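Local coordinates for protein DspB (Aggregatibacter actinomycetemcomitans, PDB 1YHT) that probably hydrolyses terminal beta-linked N-acetylhexosamine units of a biofilm polysaccharide, acting as a family 20 glycoside hydrolase that releases cells from biofilm, at residues 33-38 with 98-103; 65-70 with 122-127; 92-97 with 168-173; 185-190 with 216-221. All coordinates share one frame; numbering follows the deposited sequence.

Contact 1 of 4, residues 33-38 with 98-103; sequences EVIKSF and DDIKAY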
# COMPACT_ATOMS: atom_id res chain seq x y z
N GLU A 33 -8.08 18.33 0.36
CA GLU A 33 -8.63 18.75 1.66
C GLU A 33 -8.82 17.59 2.63
O GLU A 33 -8.44 17.67 3.78
CB GLU A 33 -9.97 19.49 1.47
CG GLU A 33 -9.84 20.97 1.11
CD GLU A 33 -9.42 21.88 2.25
OE1 GLU A 33 -9.54 21.45 3.42
OE2 GLU A 33 -8.95 23.02 1.95
N VAL A 34 -9.42 16.52 2.15
CA VAL A 34 -9.67 15.33 2.96
C VAL A 34 -8.38 14.60 3.28
O VAL A 34 -8.21 14.12 4.39
CB VAL A 34 -10.68 14.41 2.27
CG1 VAL A 34 -10.78 13.09 2.98
CG2 VAL A 34 -12.08 15.11 2.15
N ILE A 35 -7.44 14.54 2.33
CA ILE A 35 -6.13 13.96 2.59
C ILE A 35 -5.42 14.72 3.71
O ILE A 35 -4.82 14.11 4.61
CB ILE A 35 -5.28 13.90 1.32
CG1 ILE A 35 -5.88 12.81 0.36
CG2 ILE A 35 -3.85 13.52 1.69
CD1 ILE A 35 -5.26 12.73 -0.99
N LYS A 36 -5.49 16.04 3.68
CA LYS A 36 -4.97 16.87 4.76
C LYS A 36 -5.65 16.60 6.12
O LYS A 36 -4.99 16.67 7.15
CB LYS A 36 -5.06 18.34 4.42
CG LYS A 36 -4.04 18.82 3.41
CD LYS A 36 -4.42 20.21 2.92
CE LYS A 36 -3.39 20.77 1.93
NZ LYS A 36 -3.58 22.23 1.82
N SER A 37 -6.96 16.32 6.12
CA SER A 37 -7.64 15.93 7.35
C SER A 37 -7.13 14.61 7.93
O SER A 37 -6.96 14.47 9.12
CB SER A 37 -9.17 15.91 7.14
OG SER A 37 -9.69 17.22 6.94
N PHE A 38 -6.88 13.61 7.07
CA PHE A 38 -6.27 12.36 7.50
C PHE A 38 -4.90 12.64 8.11
O PHE A 38 -4.55 12.07 9.16
CB PHE A 38 -6.07 11.39 6.30
CG PHE A 38 -7.25 10.63 5.91
CD1 PHE A 38 -7.86 9.77 6.81
CD2 PHE A 38 -7.78 10.73 4.63
CE1 PHE A 38 -8.95 9.01 6.42
CE2 PHE A 38 -8.84 9.97 4.25
CZ PHE A 38 -9.45 9.11 5.17
N ASP A 98 2.18 18.78 -4.41
CA ASP A 98 3.13 19.68 -3.74
C ASP A 98 2.50 20.39 -2.53
O ASP A 98 3.13 20.55 -1.51
CB ASP A 98 3.66 20.74 -4.70
CG ASP A 98 4.67 20.18 -5.69
OD1 ASP A 98 5.22 19.07 -5.49
OD2 ASP A 98 4.92 20.91 -6.69
N ASP A 99 1.23 20.74 -2.64
CA ASP A 99 0.43 21.26 -1.54
C ASP A 99 0.29 20.20 -0.38
O ASP A 99 0.53 20.50 0.80
CB ASP A 99 -0.95 21.68 -2.08
CG ASP A 99 -1.88 22.26 -0.98
OD1 ASP A 99 -1.39 22.94 -0.07
OD2 ASP A 99 -3.10 22.01 -1.03
N ILE A 100 0.01 18.94 -0.73
CA ILE A 100 -0.11 17.87 0.27
C ILE A 100 1.25 17.61 0.95
O ILE A 100 1.29 17.41 2.15
CB ILE A 100 -0.66 16.58 -0.38
CG1 ILE A 100 -2.12 16.81 -0.80
CG2 ILE A 100 -0.57 15.36 0.56
CD1 ILE A 100 -2.65 15.84 -1.83
N LYS A 101 2.33 17.60 0.15
CA LYS A 101 3.69 17.34 0.60
C LYS A 101 4.12 18.36 1.63
O LYS A 101 4.62 17.99 2.70
CB LYS A 101 4.66 17.38 -0.58
CG LYS A 101 4.57 16.18 -1.52
CD LYS A 101 5.23 16.40 -2.87
CE LYS A 101 6.63 17.02 -2.81
NZ LYS A 101 7.10 17.46 -4.21
N ALA A 102 3.93 19.65 1.30
CA ALA A 102 4.22 20.76 2.24
C ALA A 102 3.44 20.60 3.57
O ALA A 102 3.98 20.76 4.66
CB ALA A 102 3.94 22.13 1.55
N TYR A 103 2.18 20.22 3.46
CA TYR A 103 1.33 20.14 4.62
C TYR A 103 1.82 18.97 5.50
O TYR A 103 2.01 19.15 6.73
CB TYR A 103 -0.12 19.96 4.18
CG TYR A 103 -1.08 20.12 5.30
CD1 TYR A 103 -1.47 21.39 5.71
CD2 TYR A 103 -1.60 19.00 5.98
CE1 TYR A 103 -2.35 21.56 6.81
CE2 TYR A 103 -2.46 19.16 7.05
CZ TYR A 103 -2.82 20.45 7.48
OH TYR A 103 -3.70 20.62 8.54
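Lys36 NZ is held by both carboxylate oxygens of Asp99, in a salt bridge that joins two neighbouring helices on the outside of the TIM barrel, 32-44 and 94-106. The stronger bond runs from Lys36 NZ to Asp99 OD2 at 2.9 Å, met on the syn side and 26° out of the carboxylate plane; the bond from NZ to Asp99 OD1 is weak. The helices run the same way, as expected of successive helices in a beta/alpha barrel: the axes of segments 33-38 and 98-103 approach to 10.3 Å with 17° between them.

The lysine spans this gap with its chain extended beyond CG, while Asp99 swings its carboxylate toward the gap with CG anti to the backbone N (chi1 -180°). On the way, the lysine methylenes lie against one face of the Tyr103 ring. Lys36 CG sits over that face, offset toward the rim and 3.9 Å from the centroid of the Tyr103 ring, a CH-pi contact; Lys36 CB also reaches Tyr103 CE2 at 3.8 Å. The phenol end turns back to helix 32-44, where Tyr103 OH is hydrogen-bonded to Asp40.

Beneath this partly exposed layer lies an apolar one. Ile35 and Ile100 meet with their side chains at about a right angle, and Leu92 touches both. Ile35 CG2 lies 3.9 Å from Ile100 CG2, and Ile35 CD1 lies 4.1 Å from Ile100 CD1.

Contact 2 of 4, residues 65-70 with 122-127; sequences HLLNQR and TAIFKL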
# COMPACT_ATOMS: atom_id res chain seq x y z
N HIS A 65 4.29 12.23 -16.21
CA HIS A 65 4.91 12.41 -17.53
C HIS A 65 5.10 11.07 -18.26
O HIS A 65 4.75 10.92 -19.41
CB HIS A 65 6.29 13.08 -17.39
CG HIS A 65 6.27 14.57 -17.28
ND1 HIS A 65 5.70 15.24 -16.22
CD2 HIS A 65 6.82 15.52 -18.08
CE1 HIS A 65 5.86 16.55 -16.40
NE2 HIS A 65 6.51 16.75 -17.54
N LEU A 66 5.65 10.08 -17.56
CA LEU A 66 5.98 8.78 -18.19
C LEU A 66 4.76 8.05 -18.73
O LEU A 66 4.81 7.42 -19.81
CB LEU A 66 6.73 7.88 -17.18
CG LEU A 66 8.27 7.89 -17.15
CD1 LEU A 66 8.81 9.22 -17.04
CD2 LEU A 66 8.77 7.08 -15.99
N LEU A 67 3.66 8.09 -17.99
CA LEU A 67 2.40 7.48 -18.43
C LEU A 67 1.48 8.44 -19.18
O LEU A 67 0.40 8.07 -19.59
CB LEU A 67 1.67 6.84 -17.27
CG LEU A 67 2.54 5.90 -16.42
CD1 LEU A 67 1.80 5.52 -15.19
CD2 LEU A 67 2.98 4.66 -17.17
N ASN A 68 1.96 9.67 -19.37
CA ASN A 68 1.28 10.73 -20.08
C ASN A 68 -0.17 10.98 -19.59
O ASN A 68 -1.12 10.87 -20.34
CB ASN A 68 1.34 10.54 -21.62
CG ASN A 68 0.94 11.79 -22.36
OD1 ASN A 68 0.93 12.87 -21.79
ND2 ASN A 68 0.61 11.65 -23.65
N GLN A 69 -0.30 11.24 -18.29
CA GLN A 69 -1.53 11.57 -17.62
C GLN A 69 -1.28 12.93 -17.04
O GLN A 69 -0.65 13.06 -15.97
CB GLN A 69 -1.85 10.56 -16.50
CG GLN A 69 -3.07 10.96 -15.69
CD GLN A 69 -3.68 9.81 -14.93
OE1 GLN A 69 -4.61 9.17 -15.43
NE2 GLN A 69 -3.16 9.55 -13.70
N ARG A 70 -1.67 13.95 -17.79
CA ARG A 70 -1.25 15.30 -17.51
C ARG A 70 -2.47 16.18 -17.16
O ARG A 70 -3.57 16.05 -17.75
CB ARG A 70 -0.46 15.86 -18.69
CG ARG A 70 0.90 15.17 -19.03
CD ARG A 70 1.89 15.09 -17.87
NE ARG A 70 2.06 16.32 -17.12
CZ ARG A 70 2.79 17.37 -17.51
NH1 ARG A 70 3.40 17.36 -18.68
NH2 ARG A 70 2.88 18.45 -16.74
N THR A 122 -3.04 -2.86 -13.18
CA THR A 122 -3.76 -2.75 -14.45
C THR A 122 -3.89 -1.31 -14.94
O THR A 122 -3.81 -1.07 -16.12
CB THR A 122 -5.11 -3.44 -14.43
OG1 THR A 122 -4.93 -4.78 -13.99
CG2 THR A 122 -5.73 -3.48 -15.82
N ALA A 123 -4.10 -0.35 -14.05
CA ALA A 123 -4.26 1.03 -14.48
C ALA A 123 -2.99 1.52 -15.22
O ALA A 123 -3.06 2.19 -16.24
CB ALA A 123 -4.57 1.92 -13.29
N ILE A 124 -1.83 1.17 -14.69
CA ILE A 124 -0.56 1.46 -15.36
C ILE A 124 -0.54 0.83 -16.76
O ILE A 124 -0.19 1.49 -17.71
CB ILE A 124 0.61 0.93 -14.54
CG1 ILE A 124 0.83 1.80 -13.27
CG2 ILE A 124 1.86 0.88 -15.36
CD1 ILE A 124 1.73 1.17 -12.21
N PHE A 125 -0.89 -0.45 -16.86
CA PHE A 125 -0.96 -1.12 -18.18
C PHE A 125 -1.86 -0.33 -19.16
O PHE A 125 -1.52 -0.10 -20.32
CB PHE A 125 -1.54 -2.52 -18.04
CG PHE A 125 -0.66 -3.51 -17.26
CD1 PHE A 125 0.69 -3.31 -17.11
CD2 PHE A 125 -1.21 -4.66 -16.77
CE1 PHE A 125 1.48 -4.26 -16.45
CE2 PHE A 125 -0.43 -5.62 -16.08
CZ PHE A 125 0.91 -5.41 -15.93
N LYS A 126 -3.02 0.08 -18.67
CA LYS A 126 -3.96 0.75 -19.54
C LYS A 126 -3.41 2.11 -20.02
O LYS A 126 -3.59 2.47 -21.17
CB LYS A 126 -5.30 0.92 -18.84
CG LYS A 126 -6.01 -0.44 -18.55
CD LYS A 126 -5.99 -1.39 -19.80
CE LYS A 126 -6.96 -2.58 -19.73
NZ LYS A 126 -6.88 -3.35 -21.05
N LEU A 127 -2.72 2.86 -19.16
CA LEU A 127 -2.06 4.12 -19.60
C LEU A 127 -0.91 3.91 -20.59
O LEU A 127 -0.73 4.71 -21.53
CB LEU A 127 -1.57 4.91 -18.37
CG LEU A 127 -2.67 5.49 -17.48
CD1 LEU A 127 -2.09 5.92 -16.14
CD2 LEU A 127 -3.37 6.62 -18.20
O HOH W 1 -1.61 7.32 -21.21
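Leu67 and Leu127 set their side chains at about a right angle, each pointing its CB at the other segment. The pair touches at the root and at one methyl of each: Leu67 CB is 3.9 Å from Leu127 CB, and the two CD1 methyls are 4.0 Å apart. In Leu127, CG stands anti to the carbonyl carbon (chi1 -68°); from there the branch divides, CD1 meeting Leu67 and CD2 facing Gln69. Gln69 comes in at a slant, its OE1 lying 4.0 Å from Leu127 CD2 in a purely van der Waals contact. That amide is fixed by other partners: OE1 accepts from Asn84 ND2, and NE2 donates to the carbonyls of Tyr60 and Ile62.

The segment 65-70 belongs to the long loop after barrel strand 49-53. Helix 122-132, which segment 122-127 opens, follows strand 110-117; two beta-to-alpha connections of the TIM barrel thus pack together. In the loop, a type I turn from His65 to Asn68 leads into a G1 beta bulge in which Asn68 and Gln69 both face Ser64.

Leu67 CD1 also approaches Ile124 CG1 at 4.3 Å, and Leu163 of helix 154-171 touches both residues. Beside the leucine pair the backbones are linked through one water, which donates to Leu67 O at 2.7 Å and to Leu127 O at 2.8 Å.

Contact 3 of 4, residues 92-97 with 168-173; sequences LSYRQL and IDIFGD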
# COMPACT_ATOMS: atom_id res chain seq x y z
N LEU A 92 -4.38 13.22 -8.89
CA LEU A 92 -3.84 14.41 -8.22
C LEU A 92 -2.84 15.04 -9.14
O LEU A 92 -1.92 14.36 -9.62
CB LEU A 92 -3.18 14.04 -6.88
CG LEU A 92 -4.14 13.58 -5.79
CD1 LEU A 92 -3.38 12.91 -4.63
CD2 LEU A 92 -5.05 14.72 -5.29
N SER A 93 -2.97 16.35 -9.35
CA SER A 93 -1.98 17.07 -10.11
C SER A 93 -0.70 17.21 -9.29
O SER A 93 -0.71 17.10 -8.07
CB SER A 93 -2.49 18.47 -10.48
OG SER A 93 -2.46 19.32 -9.35
N TYR A 94 0.39 17.51 -9.98
CA TYR A 94 1.66 17.80 -9.30
C TYR A 94 1.55 19.00 -8.32
O TYR A 94 2.15 18.98 -7.26
CB TYR A 94 2.74 18.15 -10.30
CG TYR A 94 3.16 17.07 -11.25
CD1 TYR A 94 3.42 15.75 -10.82
CD2 TYR A 94 3.35 17.36 -12.59
CE1 TYR A 94 3.83 14.77 -11.71
CE2 TYR A 94 3.80 16.36 -13.50
CZ TYR A 94 4.01 15.08 -13.04
OH TYR A 94 4.44 14.13 -13.99
N ARG A 95 0.83 20.04 -8.71
CA ARG A 95 0.58 21.18 -7.79
C ARG A 95 -0.18 20.77 -6.54
O ARG A 95 0.18 21.13 -5.42
CB ARG A 95 -0.13 22.30 -8.55
CG ARG A 95 -0.67 23.46 -7.66
CD ARG A 95 -0.95 24.74 -8.49
NE ARG A 95 -0.26 25.90 -7.86
CZ ARG A 95 0.98 26.35 -8.15
NH1 ARG A 95 1.71 25.78 -9.12
NH2 ARG A 95 1.47 27.40 -7.48
N GLN A 96 -1.22 19.98 -6.74
CA GLN A 96 -1.95 19.38 -5.63
C GLN A 96 -1.07 18.52 -4.73
O GLN A 96 -1.12 18.64 -3.51
CB GLN A 96 -3.14 18.57 -6.12
CG GLN A 96 -4.23 19.46 -6.64
CD GLN A 96 -5.33 18.73 -7.41
OE1 GLN A 96 -5.15 17.61 -7.86
NE2 GLN A 96 -6.48 19.39 -7.54
N LEU A 97 -0.23 17.69 -5.34
CA LEU A 97 0.68 16.86 -4.55
C LEU A 97 1.71 17.70 -3.80
O LEU A 97 2.10 17.35 -2.69
CB LEU A 97 1.37 15.88 -5.46
CG LEU A 97 0.50 14.77 -6.05
CD1 LEU A 97 1.06 14.24 -7.35
CD2 LEU A 97 0.30 13.67 -5.02
N ILE A 168 9.52 8.88 -7.14
CA ILE A 168 10.51 9.42 -6.19
C ILE A 168 10.69 10.92 -6.35
O ILE A 168 10.65 11.67 -5.36
CB ILE A 168 11.85 8.65 -6.35
CG1 ILE A 168 11.67 7.25 -5.87
CG2 ILE A 168 13.00 9.33 -5.56
CD1 ILE A 168 12.79 6.32 -6.17
N ASP A 169 10.83 11.39 -7.58
CA ASP A 169 10.93 12.83 -7.86
C ASP A 169 9.70 13.63 -7.41
O ASP A 169 9.82 14.74 -6.86
CB ASP A 169 11.12 13.09 -9.34
CG ASP A 169 12.52 12.72 -9.83
OD1 ASP A 169 13.41 12.49 -9.00
OD2 ASP A 169 12.71 12.69 -11.04
N ILE A 170 8.52 13.08 -7.63
CA ILE A 170 7.26 13.70 -7.20
C ILE A 170 7.16 13.88 -5.66
O ILE A 170 6.86 14.96 -5.20
CB ILE A 170 6.06 12.88 -7.70
CG1 ILE A 170 5.92 12.97 -9.22
CG2 ILE A 170 4.74 13.36 -7.08
CD1 ILE A 170 4.91 11.89 -9.81
N PHE A 171 7.45 12.83 -4.90
CA PHE A 171 7.34 12.89 -3.43
C PHE A 171 8.55 13.58 -2.79
O PHE A 171 8.45 14.17 -1.71
CB PHE A 171 7.08 11.49 -2.84
CG PHE A 171 5.69 11.01 -3.14
CD1 PHE A 171 4.65 11.23 -2.22
CD2 PHE A 171 5.38 10.47 -4.37
CE1 PHE A 171 3.34 10.86 -2.51
CE2 PHE A 171 4.05 10.10 -4.69
CZ PHE A 171 3.05 10.28 -3.78
N GLY A 172 9.69 13.52 -3.48
CA GLY A 172 10.93 14.16 -3.00
C GLY A 172 11.23 13.89 -1.52
O GLY A 172 11.03 12.78 -1.04
N ASP A 173 11.67 14.92 -0.78
CA ASP A 173 12.13 14.70 0.62
C ASP A 173 11.04 14.46 1.67
O ASP A 173 11.34 14.36 2.86
CB ASP A 173 13.11 15.83 1.07
CG ASP A 173 12.44 17.17 1.28
OD1 ASP A 173 11.20 17.31 1.18
OD2 ASP A 173 13.18 18.12 1.57
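The Tyr94 ring meets Ile170 with its edge: Ile170 CD1 lies in the ring plane, 3.6 Å from Tyr94 CE1, and Ile170 CG1 follows at 3.7 Å from the same ring atom. The two side chains stand at about a right angle. Across the ring from CE1, Arg70 touches the tyrosine near CE2, and the hydroxyl is hydrogen-bonded to His65 ND1.

The branching of Ile170 lets it serve two partners. CG1 stands anti to the carbonyl carbon (chi1 -69°) and carries CD1 to the tyrosine, while CG2 turns to Leu97 and meets its CD1 at 3.8 Å. Leu97 lies one helical turn after Tyr94, so the isoleucine touches both residues of one helix face.

In the TIM barrel this joins the start of helix 94-106 to the end of helix 154-171. The start is closed by a capping box: Gln96 N donates to Ser93 OG at 3.0 Å, and Ser93 N donates to Gln96 OE1 at 2.9 Å. After helix 154-171, Gly172 is the first residue to leave helical angles, with a positive phi (46°) that glycine adopts readily.

Nothing polar pairs between 92-97 and 168-173. The side-chain meeting is therefore apolar, resting on close fit and the burial of hydrocarbon surface; Lys101 NZ, donating to Ile170 O, adds a polar tie between the two helices, and the bond between Tyr94 OH and His65 ND1 links the tyrosine to the loop 65-70.

Contact 4 of 4, residues 185-190 with 216-221; sequences FGYSVE and WNDGLI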
# COMPACT_ATOMS: atom_id res chain seq x y z
N PHE A 185 0.41 -11.96 -5.90
CA PHE A 185 0.96 -12.14 -7.23
C PHE A 185 1.22 -13.64 -7.41
O PHE A 185 1.38 -14.39 -6.41
CB PHE A 185 2.25 -11.33 -7.42
CG PHE A 185 3.39 -11.81 -6.55
CD1 PHE A 185 4.24 -12.80 -7.00
CD2 PHE A 185 3.56 -11.35 -5.26
CE1 PHE A 185 5.22 -13.29 -6.21
CE2 PHE A 185 4.55 -11.87 -4.46
CZ PHE A 185 5.39 -12.82 -4.95
N GLY A 186 1.24 -14.09 -8.66
CA GLY A 186 1.59 -15.48 -8.97
C GLY A 186 0.65 -16.57 -8.46
O GLY A 186 1.07 -17.72 -8.23
N TYR A 187 -0.61 -16.25 -8.30
CA TYR A 187 -1.52 -17.19 -7.65
C TYR A 187 -1.72 -18.48 -8.46
O TYR A 187 -1.89 -19.55 -7.86
CB TYR A 187 -2.87 -16.55 -7.27
CG TYR A 187 -2.88 -15.81 -5.91
CD1 TYR A 187 -4.03 -15.13 -5.49
CD2 TYR A 187 -1.77 -15.79 -5.04
CE1 TYR A 187 -4.09 -14.46 -4.26
CE2 TYR A 187 -1.82 -15.12 -3.82
CZ TYR A 187 -3.00 -14.47 -3.43
OH TYR A 187 -3.08 -13.82 -2.21
N SER A 188 -1.69 -18.38 -9.80
CA SER A 188 -1.89 -19.54 -10.69
C SER A 188 -0.57 -20.17 -11.15
O SER A 188 -0.56 -21.19 -11.85
CB SER A 188 -2.72 -19.14 -11.92
N VAL A 189 0.55 -19.57 -10.74
CA VAL A 189 1.85 -19.96 -11.26
C VAL A 189 2.92 -20.12 -10.17
O VAL A 189 2.71 -19.76 -9.00
CB VAL A 189 2.32 -18.96 -12.34
CG1 VAL A 189 1.33 -18.97 -13.51
CG2 VAL A 189 2.44 -17.53 -11.74
N GLU A 190 4.04 -20.71 -10.57
CA GLU A 190 5.24 -20.84 -9.76
C GLU A 190 6.13 -19.69 -10.22
O GLU A 190 6.62 -19.70 -11.36
CB GLU A 190 5.94 -22.20 -10.01
CG GLU A 190 5.21 -23.45 -9.45
CD GLU A 190 4.00 -23.92 -10.27
OE1 GLU A 190 4.17 -24.23 -11.47
OE2 GLU A 190 2.88 -24.02 -9.72
N TRP A 216 4.91 -5.81 1.01
CA TRP A 216 3.90 -6.70 1.57
C TRP A 216 4.56 -8.08 1.85
O TRP A 216 5.55 -8.43 1.21
CB TRP A 216 2.69 -6.84 0.61
CG TRP A 216 1.89 -5.58 0.37
CD1 TRP A 216 1.73 -4.93 -0.81
CD2 TRP A 216 1.15 -4.84 1.34
NE1 TRP A 216 0.92 -3.82 -0.64
CE2 TRP A 216 0.55 -3.74 0.67
CE3 TRP A 216 0.86 -5.03 2.70
CZ2 TRP A 216 -0.28 -2.82 1.31
CZ3 TRP A 216 0.05 -4.15 3.33
CH2 TRP A 216 -0.52 -3.03 2.64
N ASN A 217 4.03 -8.83 2.82
CA ASN A 217 4.70 -10.12 3.19
C ASN A 217 4.47 -11.33 2.28
O ASN A 217 5.04 -12.36 2.51
CB ASN A 217 4.35 -10.53 4.62
CG ASN A 217 2.90 -10.87 4.78
OD1 ASN A 217 2.06 -9.99 4.80
ND2 ASN A 217 2.59 -12.17 4.87
N ASP A 218 3.63 -11.19 1.27
CA ASP A 218 3.06 -12.33 0.58
C ASP A 218 4.12 -13.29 -0.02
O ASP A 218 3.92 -14.51 -0.04
CB ASP A 218 2.13 -11.92 -0.56
CG ASP A 218 1.04 -10.97 -0.15
OD1 ASP A 218 -0.09 -11.17 -0.62
OD2 ASP A 218 1.33 -10.02 0.60
N GLY A 219 5.21 -12.71 -0.51
CA GLY A 219 6.25 -13.47 -1.20
C GLY A 219 7.33 -14.00 -0.32
O GLY A 219 8.29 -14.54 -0.80
N LEU A 220 7.14 -13.86 1.00
CA LEU A 220 8.14 -14.29 1.97
C LEU A 220 7.80 -15.69 2.40
O LEU A 220 6.86 -15.91 3.19
CB LEU A 220 8.18 -13.33 3.17
CG LEU A 220 8.57 -11.88 2.84
CD1 LEU A 220 8.53 -10.96 4.03
CD2 LEU A 220 9.95 -11.83 2.21
N ILE A 221 8.54 -16.65 1.81
CA ILE A 221 8.32 -18.06 2.10
C ILE A 221 9.57 -18.66 2.71
O ILE A 221 10.64 -18.13 2.57
CB ILE A 221 7.86 -18.83 0.86
CG1 ILE A 221 8.97 -18.90 -0.21
CG2 ILE A 221 6.54 -18.20 0.29
CD1 ILE A 221 8.60 -19.81 -1.35
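Phe185 and Gly219 form the close part of this contact between two loops at the C-terminal rim of the TIM barrel, one following strand 177-181 and the other strand 212-216. In TIM-barrel enzymes the active site lies at this end of the strands. The phenyl ring comes edge-on: Gly219 CA lies near the ring plane, 3.9 Å from Phe185 CZ, and Gly219 N is 4.1 Å from Phe185 CE2. Glycine has no CB on the side facing the ring, so the edge can rest directly on the backbone. The ring reaches it because CG sits between the backbone N and the carbonyl carbon (chi1 66°). Phe195 of helix 192-208 also meets this ring, with planes at about 30°.

On the solvent side the fit is slack. Tyr187 is exposed, and its OH stops 4.3 Å from Asp218 OD1, too long for a hydrogen bond. Asp218 is instead held by others: OD1 accepts from the backbone N of Glu184, and OD2 from Trp237 NE1. Thus the carboxylate is buried but satisfied, and a bound acetate, probably from the crystallisation liquor, lies about 5 Å from its side chain.

Each loop is bent by a type I turn. Gly186 to Val189 is closed by Val189 N to Gly186 O at 3.2 Å, and Asn217 to Leu220 by Leu220 N to Asn217 O at 3.0 Å.

Contacts 1, 2 and 3 interleave along the chain, and contact 4 follows all three. Contacts 1 and 3 share helix 94-106; their centres are about 11 Å apart, and a probable hydrogen bond from Lys101 NZ to Ile170 O joins them. Contact 3, its centre about 16 Å from that of contact 2, meets it through Tyr94 and His65. The barrel helices 32-44, 94-106 and 154-171 are tied side by side and, through contact 2, to the loop after strand 49-53. Contact 4 lies across the chain's centre from contacts 1 and 3, about 34 Å from contact 1 between centres. Contacts 1 and 3 thus pack the helical outside, whereas contact 4 lies among strand-end loops, where such barrels carry their active site.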